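Local coordinates for protein lovastatin nonaketide synthase, polyketide synthase component (Aspergillus terreus, PDB 7CPX) that builds the dihydromonacolin L nonaketide precursor of lovastatin from malonyl-CoA, serving as the iterative polyketide synthase of the pathway together with its partner LovC, at residues E47-D52 with N209-P214; Q74-A79 with S933-V938. The protein carries 2 engineered substitutions. One frame throughout, in Å; residues are numbered along the deposited sequence.

Contact 1 (E47-D52 with N209-P214)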
loop_
_atom_site.group_PDB
_atom_site.type_symbol
_atom_site.label_atom_id
_atom_site.label_comp_id
_atom_site.label_asym_id
_atom_site.label_seq_id
_atom_site.Cartn_x
_atom_site.Cartn_y
_atom_site.Cartn_z
ATOM N N GLU A 47 -0.073 -6.797 24.130
ATOM C CA GLU A 47 -1.352 -7.473 23.957
ATOM C C GLU A 47 -2.475 -6.475 23.715
ATOM O O GLU A 47 -3.465 -6.801 23.052
ATOM C CB GLU A 47 -1.659 -8.330 25.184
ATOM C CG GLU A 47 -0.596 -9.370 25.493
ATOM C CD GLU A 47 -0.896 -10.156 26.753
ATOM O OE1 GLU A 47 -1.928 -9.879 27.397
ATOM O OE2 GLU A 47 -0.098 -11.051 27.101
ATOM N N ARG A 48 -2.339 -5.259 24.243
ATOM C CA ARG A 48 -3.330 -4.209 24.036
ATOM C C ARG A 48 -3.006 -3.412 22.777
ATOM O O ARG A 48 -3.786 -3.397 21.821
ATOM C CB ARG A 48 -3.374 -3.287 25.261
ATOM C CG ARG A 48 -3.193 -4.006 26.589
ATOM C CD ARG A 48 -4.266 -5.053 26.800
ATOM N NE ARG A 48 -5.584 -4.436 26.842
ATOM C CZ ARG A 48 -6.122 -3.905 27.931
ATOM N NH1 ARG A 48 -5.497 -3.932 29.096
ATOM N NH2 ARG A 48 -7.314 -3.325 27.846
ATOM N N PHE A 49 -1.849 -2.752 22.769
ATOM C CA PHE A 49 -1.287 -2.162 21.564
ATOM C C PHE A 49 0.139 -1.726 21.859
ATOM O O PHE A 49 0.408 -1.137 22.911
ATOM C CB PHE A 49 -2.134 -0.987 21.062
ATOM C CG PHE A 49 -1.977 0.273 21.862
ATOM C CD1 PHE A 49 -0.968 1.173 21.570
ATOM C CD2 PHE A 49 -2.850 0.569 22.890
ATOM C CE1 PHE A 49 -0.823 2.333 22.298
ATOM C CE2 PHE A 49 -2.712 1.729 23.620
ATOM C CZ PHE A 49 -1.697 2.614 23.326
ATOM N N ASP A 50 1.061 -2.014 20.945
ATOM C CA ASP A 50 2.463 -1.702 21.182
ATOM C C ASP A 50 2.666 -0.196 21.138
ATOM O O ASP A 50 2.873 0.382 20.066
ATOM C CB ASP A 50 3.352 -2.398 20.154
ATOM C CG ASP A 50 4.824 -2.300 20.496
ATOM O OD1 ASP A 50 5.152 -1.710 21.547
ATOM O OD2 ASP A 50 5.654 -2.812 19.716
ATOM N N VAL A 51 2.605 0.450 22.304
ATOM C CA VAL A 51 2.732 1.902 22.350
ATOM C C VAL A 51 4.092 2.336 21.829
ATOM O O VAL A 51 4.244 3.454 21.322
ATOM C CB VAL A 51 2.486 2.412 23.781
ATOM C CG1 VAL A 51 3.573 1.915 24.721
ATOM C CG2 VAL A 51 2.411 3.925 23.791
ATOM N N ASP A 52 5.102 1.471 21.948
ATOM C CA ASP A 52 6.402 1.786 21.368
ATOM C C ASP A 52 6.286 2.037 19.873
ATOM O O ASP A 52 7.072 2.806 19.309
ATOM C CB ASP A 52 7.390 0.654 21.645
ATOM C CG ASP A 52 7.595 0.408 23.125
ATOM O OD1 ASP A 52 6.661 -0.099 23.780
ATOM O OD2 ASP A 52 8.692 0.722 23.635
ATOM N N ASN A 209 -13.237 2.983 31.594
ATOM C CA ASN A 209 -12.184 3.505 30.737
ATOM C C ASN A 209 -11.194 2.385 30.481
ATOM O O ASN A 209 -10.689 1.774 31.428
ATOM C CB ASN A 209 -11.479 4.701 31.369
ATOM C CG ASN A 209 -10.248 5.123 30.596
ATOM O OD1 ASN A 209 -10.336 5.873 29.624
ATOM N ND2 ASN A 209 -9.087 4.645 31.027
ATOM N N LEU A 210 -10.919 2.115 29.212
ATOM C CA LEU A 210 -10.039 1.027 28.828
ATOM C C LEU A 210 -9.045 1.504 27.783
ATOM O O LEU A 210 -9.314 2.435 27.018
ATOM C CB LEU A 210 -10.833 -0.163 28.287
ATOM C CG LEU A 210 -11.737 -0.851 29.310
ATOM C CD1 LEU A 210 -12.488 -1.982 28.653
ATOM C CD2 LEU A 210 -10.933 -1.364 30.489
ATOM N N ILE A 211 -7.891 0.845 27.764
ATOM C CA ILE A 211 -6.810 1.174 26.848
ATOM C C ILE A 211 -6.713 0.064 25.813
ATOM O O ILE A 211 -6.007 -0.930 26.012
ATOM C CB ILE A 211 -5.486 1.364 27.607
ATOM C CG1 ILE A 211 -5.527 2.669 28.399
ATOM C CG2 ILE A 211 -4.320 1.353 26.646
ATOM C CD1 ILE A 211 -4.565 2.719 29.548
ATOM N N LEU A 212 -7.432 0.229 24.703
ATOM C CA LEU A 212 -7.458 -0.757 23.637
ATOM C C LEU A 212 -6.830 -0.256 22.349
ATOM O O LEU A 212 -6.510 -1.071 21.480
ATOM C CB LEU A 212 -8.903 -1.185 23.346
ATOM C CG LEU A 212 -9.776 -1.451 24.574
ATOM C CD1 LEU A 212 -11.242 -1.495 24.192
ATOM C CD2 LEU A 212 -9.366 -2.746 25.242
ATOM N N GLY A 213 -6.648 1.052 22.209
ATOM C CA GLY A 213 -6.058 1.617 21.023
ATOM C C GLY A 213 -5.294 2.891 21.320
ATOM O O GLY A 213 -5.460 3.516 22.372
ATOM N N PRO A 214 -4.430 3.297 20.389
ATOM C CA PRO A 214 -3.642 4.518 20.601
ATOM C C PRO A 214 -4.426 5.794 20.378
ATOM O O PRO A 214 -3.911 6.876 20.684
ATOM C CB PRO A 214 -2.512 4.377 19.578
ATOM C CG PRO A 214 -3.137 3.602 18.469
ATOM C CD PRO A 214 -4.109 2.651 19.106
#
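One face of the Phe49 ring is covered by the Gly213-Pro214 peptide: Pro214 N sits 3.9 Å above the ring plane, over its centre, and Gly213 C lies nearer the rim. Both segments belong to the thiolase-type ketosynthase domain; residues 209-214 form the loop between strand 203-209 and helix 214-222, and a loop arm carrying Arg48 and Phe49 lies against it. At the ring edge, Ile211 CG2 meets Phe49 CE2 at 3.4 Å. The flat end of Arg48 is used differently. Ile211 O stands 3.1 Å above one face of its guanidinium, and Leu212 CD2 comes up to the edge at NH2. Pro214 adds an off-centre CH-pi contact on the covered face of Phe49, with CB 4.3 Å from the Phe49 centroid and displaced 29° from the normal.

No hydrogen bond crosses between the segments, and Arg48 NH2 meets Ile211 O at too poor an angle to be one. Instead the arginine, its chain bent at chi2 (-59°) and chi3 (-62°), is held by a salt bridge from NH2 to Glu246, whose same oxygen accepts from Ile211 N, while Asp135 OD2 accepts from the backbone N-H groups of both Leu212 and Gly213. Phe217 meets the Phe49 ring, His946 and Leu947 of helix 941-947 pack on Pro214, Leu947 also on Phe49, and Leu144 of the second subunit packs on Pro214. The Ile211 side chain lies about 9 Å from that of His367, a predicted ketosynthase active-site residue. The proline ring makes its closest approach to the phenyl ring where Pro214 CB lies 3.8 Å from Phe49 CE1.

Contact 2 (Q74-A79 with S933-V938)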
loop_
_atom_site.group_PDB
_atom_site.type_symbol
_atom_site.label_atom_id
_atom_site.label_comp_id
_atom_site.label_asym_id
_atom_site.label_seq_id
_atom_site.Cartn_x
_atom_site.Cartn_y
_atom_site.Cartn_z
ATOM N N GLN A 74 -4.424 -6.051 34.557
ATOM C CA GLN A 74 -3.629 -7.250 34.341
ATOM C C GLN A 74 -4.481 -8.442 33.926
ATOM O O GLN A 74 -4.072 -9.590 34.136
ATOM C CB GLN A 74 -2.831 -7.585 35.604
ATOM C CG GLN A 74 -1.717 -6.595 35.919
ATOM C CD GLN A 74 -2.238 -5.232 36.329
ATOM O OE1 GLN A 74 -3.401 -5.085 36.704
ATOM N NE2 GLN A 74 -1.378 -4.223 36.254
ATOM N N ASP A 75 -5.651 -8.196 33.344
ATOM C CA ASP A 75 -6.563 -9.244 32.918
ATOM C C ASP A 75 -6.780 -9.156 31.414
ATOM O O ASP A 75 -6.710 -8.076 30.821
ATOM C CB ASP A 75 -7.911 -9.132 33.644
ATOM C CG ASP A 75 -8.846 -10.278 33.319
ATOM O OD1 ASP A 75 -8.432 -11.200 32.585
ATOM O OD2 ASP A 75 -10.001 -10.258 33.797
ATOM N N ASP A 76 -7.035 -10.308 30.801
ATOM C CA ASP A 76 -7.327 -10.373 29.371
ATOM C C ASP A 76 -8.757 -9.904 29.153
ATOM O O ASP A 76 -9.713 -10.638 29.411
ATOM C CB ASP A 76 -7.125 -11.790 28.848
ATOM C CG ASP A 76 -7.354 -11.899 27.353
ATOM O OD1 ASP A 76 -7.574 -10.854 26.705
ATOM O OD2 ASP A 76 -7.314 -13.029 26.825
ATOM N N LEU A 77 -8.913 -8.668 28.676
ATOM C CA LEU A 77 -10.244 -8.100 28.518
ATOM C C LEU A 77 -11.070 -8.845 27.482
ATOM O O LEU A 77 -12.303 -8.820 27.557
ATOM C CB LEU A 77 -10.142 -6.624 28.140
ATOM C CG LEU A 77 -9.332 -5.739 29.091
ATOM C CD1 LEU A 77 -9.827 -4.314 29.010
ATOM C CD2 LEU A 77 -9.395 -6.232 30.526
ATOM N N GLY A 78 -10.424 -9.506 26.519
ATOM C CA GLY A 78 -11.161 -10.359 25.608
ATOM C C GLY A 78 -11.697 -11.615 26.252
ATOM O O GLY A 78 -12.676 -12.183 25.759
ATOM N N ALA A 79 -11.080 -12.056 27.345
ATOM C CA ALA A 79 -11.575 -13.205 28.095
ATOM C C ALA A 79 -12.832 -12.794 28.847
ATOM O O ALA A 79 -12.758 -12.102 29.866
ATOM C CB ALA A 79 -10.501 -13.715 29.049
ATOM N N SER A 933 -12.498 -18.507 29.380
ATOM C CA SER A 933 -11.836 -19.521 28.568
ATOM C C SER A 933 -11.562 -19.013 27.159
ATOM O O SER A 933 -10.477 -19.240 26.611
ATOM C CB SER A 933 -12.683 -20.790 28.521
ATOM O OG SER A 933 -12.901 -21.304 29.823
ATOM N N ARG A 934 -12.527 -18.324 26.560
ATOM C CA ARG A 934 -12.425 -17.849 25.189
ATOM C C ARG A 934 -12.243 -16.338 25.174
ATOM O O ARG A 934 -12.953 -15.610 25.873
ATOM C CB ARG A 934 -13.667 -18.233 24.380
ATOM C CG ARG A 934 -13.680 -17.669 22.971
ATOM C CD ARG A 934 -14.763 -18.309 22.122
ATOM N NE ARG A 934 -14.868 -17.680 20.811
ATOM C CZ ARG A 934 -15.662 -18.104 19.836
ATOM N NH1 ARG A 934 -16.436 -19.165 19.987
ATOM N NH2 ARG A 934 -15.679 -17.444 18.682
ATOM N N ARG A 935 -11.285 -15.877 24.374
ATOM C CA ARG A 935 -10.994 -14.454 24.244
ATOM C C ARG A 935 -11.862 -13.883 23.130
ATOM O O ARG A 935 -11.609 -14.131 21.947
ATOM C CB ARG A 935 -9.513 -14.227 23.955
ATOM C CG ARG A 935 -9.090 -12.774 24.059
ATOM C CD ARG A 935 -7.616 -12.595 23.757
ATOM N NE ARG A 935 -7.157 -11.248 24.077
ATOM C CZ ARG A 935 -7.241 -10.210 23.255
ATOM N NH1 ARG A 935 -7.761 -10.326 22.044
ATOM N NH2 ARG A 935 -6.793 -9.026 23.660
ATOM N N TYR A 936 -12.883 -13.118 23.508
ATOM C CA TYR A 936 -13.788 -12.494 22.547
ATOM C C TYR A 936 -13.238 -11.116 22.205
ATOM O O TYR A 936 -13.333 -10.180 23.003
ATOM C CB TYR A 936 -15.200 -12.412 23.114
ATOM C CG TYR A 936 -15.784 -13.756 23.481
ATOM C CD1 TYR A 936 -16.452 -14.524 22.541
ATOM C CD2 TYR A 936 -15.666 -14.258 24.767
ATOM C CE1 TYR A 936 -16.985 -15.751 22.869
ATOM C CE2 TYR A 936 -16.197 -15.486 25.105
ATOM C CZ TYR A 936 -16.856 -16.227 24.153
ATOM O OH TYR A 936 -17.389 -17.453 24.483
ATOM N N TRP A 937 -12.659 -10.991 21.014
ATOM C CA TRP A 937 -12.068 -9.739 20.573
ATOM C C TRP A 937 -12.156 -9.666 19.057
ATOM O O TRP A 937 -12.289 -10.683 18.372
ATOM C CB TRP A 937 -10.611 -9.614 21.032
ATOM C CG TRP A 937 -10.337 -8.395 21.852
ATOM C CD1 TRP A 937 -10.732 -8.166 23.132
ATOM C CD2 TRP A 937 -9.595 -7.240 21.449
ATOM N NE1 TRP A 937 -10.289 -6.938 23.554
ATOM C CE2 TRP A 937 -9.587 -6.348 22.537
ATOM C CE3 TRP A 937 -8.939 -6.872 20.273
ATOM C CZ2 TRP A 937 -8.948 -5.113 22.484
ATOM C CZ3 TRP A 937 -8.307 -5.646 20.222
ATOM C CH2 TRP A 937 -8.316 -4.781 21.319
ATOM N N VAL A 938 -12.074 -8.444 18.539
ATOM C CA VAL A 938 -12.142 -8.184 17.106
ATOM C C VAL A 938 -10.865 -7.467 16.701
ATOM O O VAL A 938 -10.515 -6.433 17.284
ATOM C CB VAL A 938 -13.377 -7.349 16.734
ATOM C CG1 VAL A 938 -13.348 -6.994 15.260
ATOM C CG2 VAL A 938 -14.648 -8.101 17.073
#
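Asp76 and Arg935 bring their side chains together at about a right angle, yet their flat ends are turned only 23° apart, carboxylate against guanidinium. The arginine belongs to the Arg-Arg-Tyr-Trp run at 934-937, which is consistent with the post-acyltransferase linker that runs back across the ketosynthase in related synthases; the aspartate opens a type I beta turn, Asp76 to Ala79, on the ketosynthase itself. Arg935 NE donates to Asp76 OD1 at 2.7 Å, forming a salt bridge. The oxygen is met on its syn side, but it is tilted out of the guanidinium plane, and the N-H...O angle is a bent 131°. Arg935 reaches it with an extended chain, CG set anti to the backbone N (chi1 -169°). Asp76 OD1 also accepts from Gly78 N, 3.2 Å away and from above the carboxylate plane, which makes an Asx turn and ties the salt bridge to the backbone turn.

Gly78 is where Arg935 and Trp937 converge. Its CA lies over one face of the Arg935 guanidinium and at the edge of the Trp937 indole, 3.3 Å from CD1. Tyr936 N donates to Gly78 O, though the modelled separation is too short to take literally at this resolution, and Ala79 faces Arg935 in a single beta bridge. Beyond the pair, Tyr136 meets the Trp937 ring edge-to-face, and Arg934 forms a salt bridge with Glu93. Within 933-938, Arg935 NH2 stands 3.9 Å above the Trp937 ring plane, offset toward the rim.

How the contacts relate
Contact 1 is buried and wholly internal to the ketosynthase, whereas contact 2 is partly exposed and joins that domain to a loop more than 850 residues later. Their chemistry follows: 47-52 with 209-214 is largely apolar and ring-based, and the one charged side chain that touches across, Arg48, is paired with Glu246, while 74-79 with 933-938 relies on a salt bridge and backbone bonding. The two touch where Leu77 packs against Arg48 and Leu210, and where Leu212 CD2 lies 3.7 Å from Trp937 CZ2. Helix 97-113 touches both. Just after 938, the chain enters helix 941-947, which packs on Phe49 and Pro214.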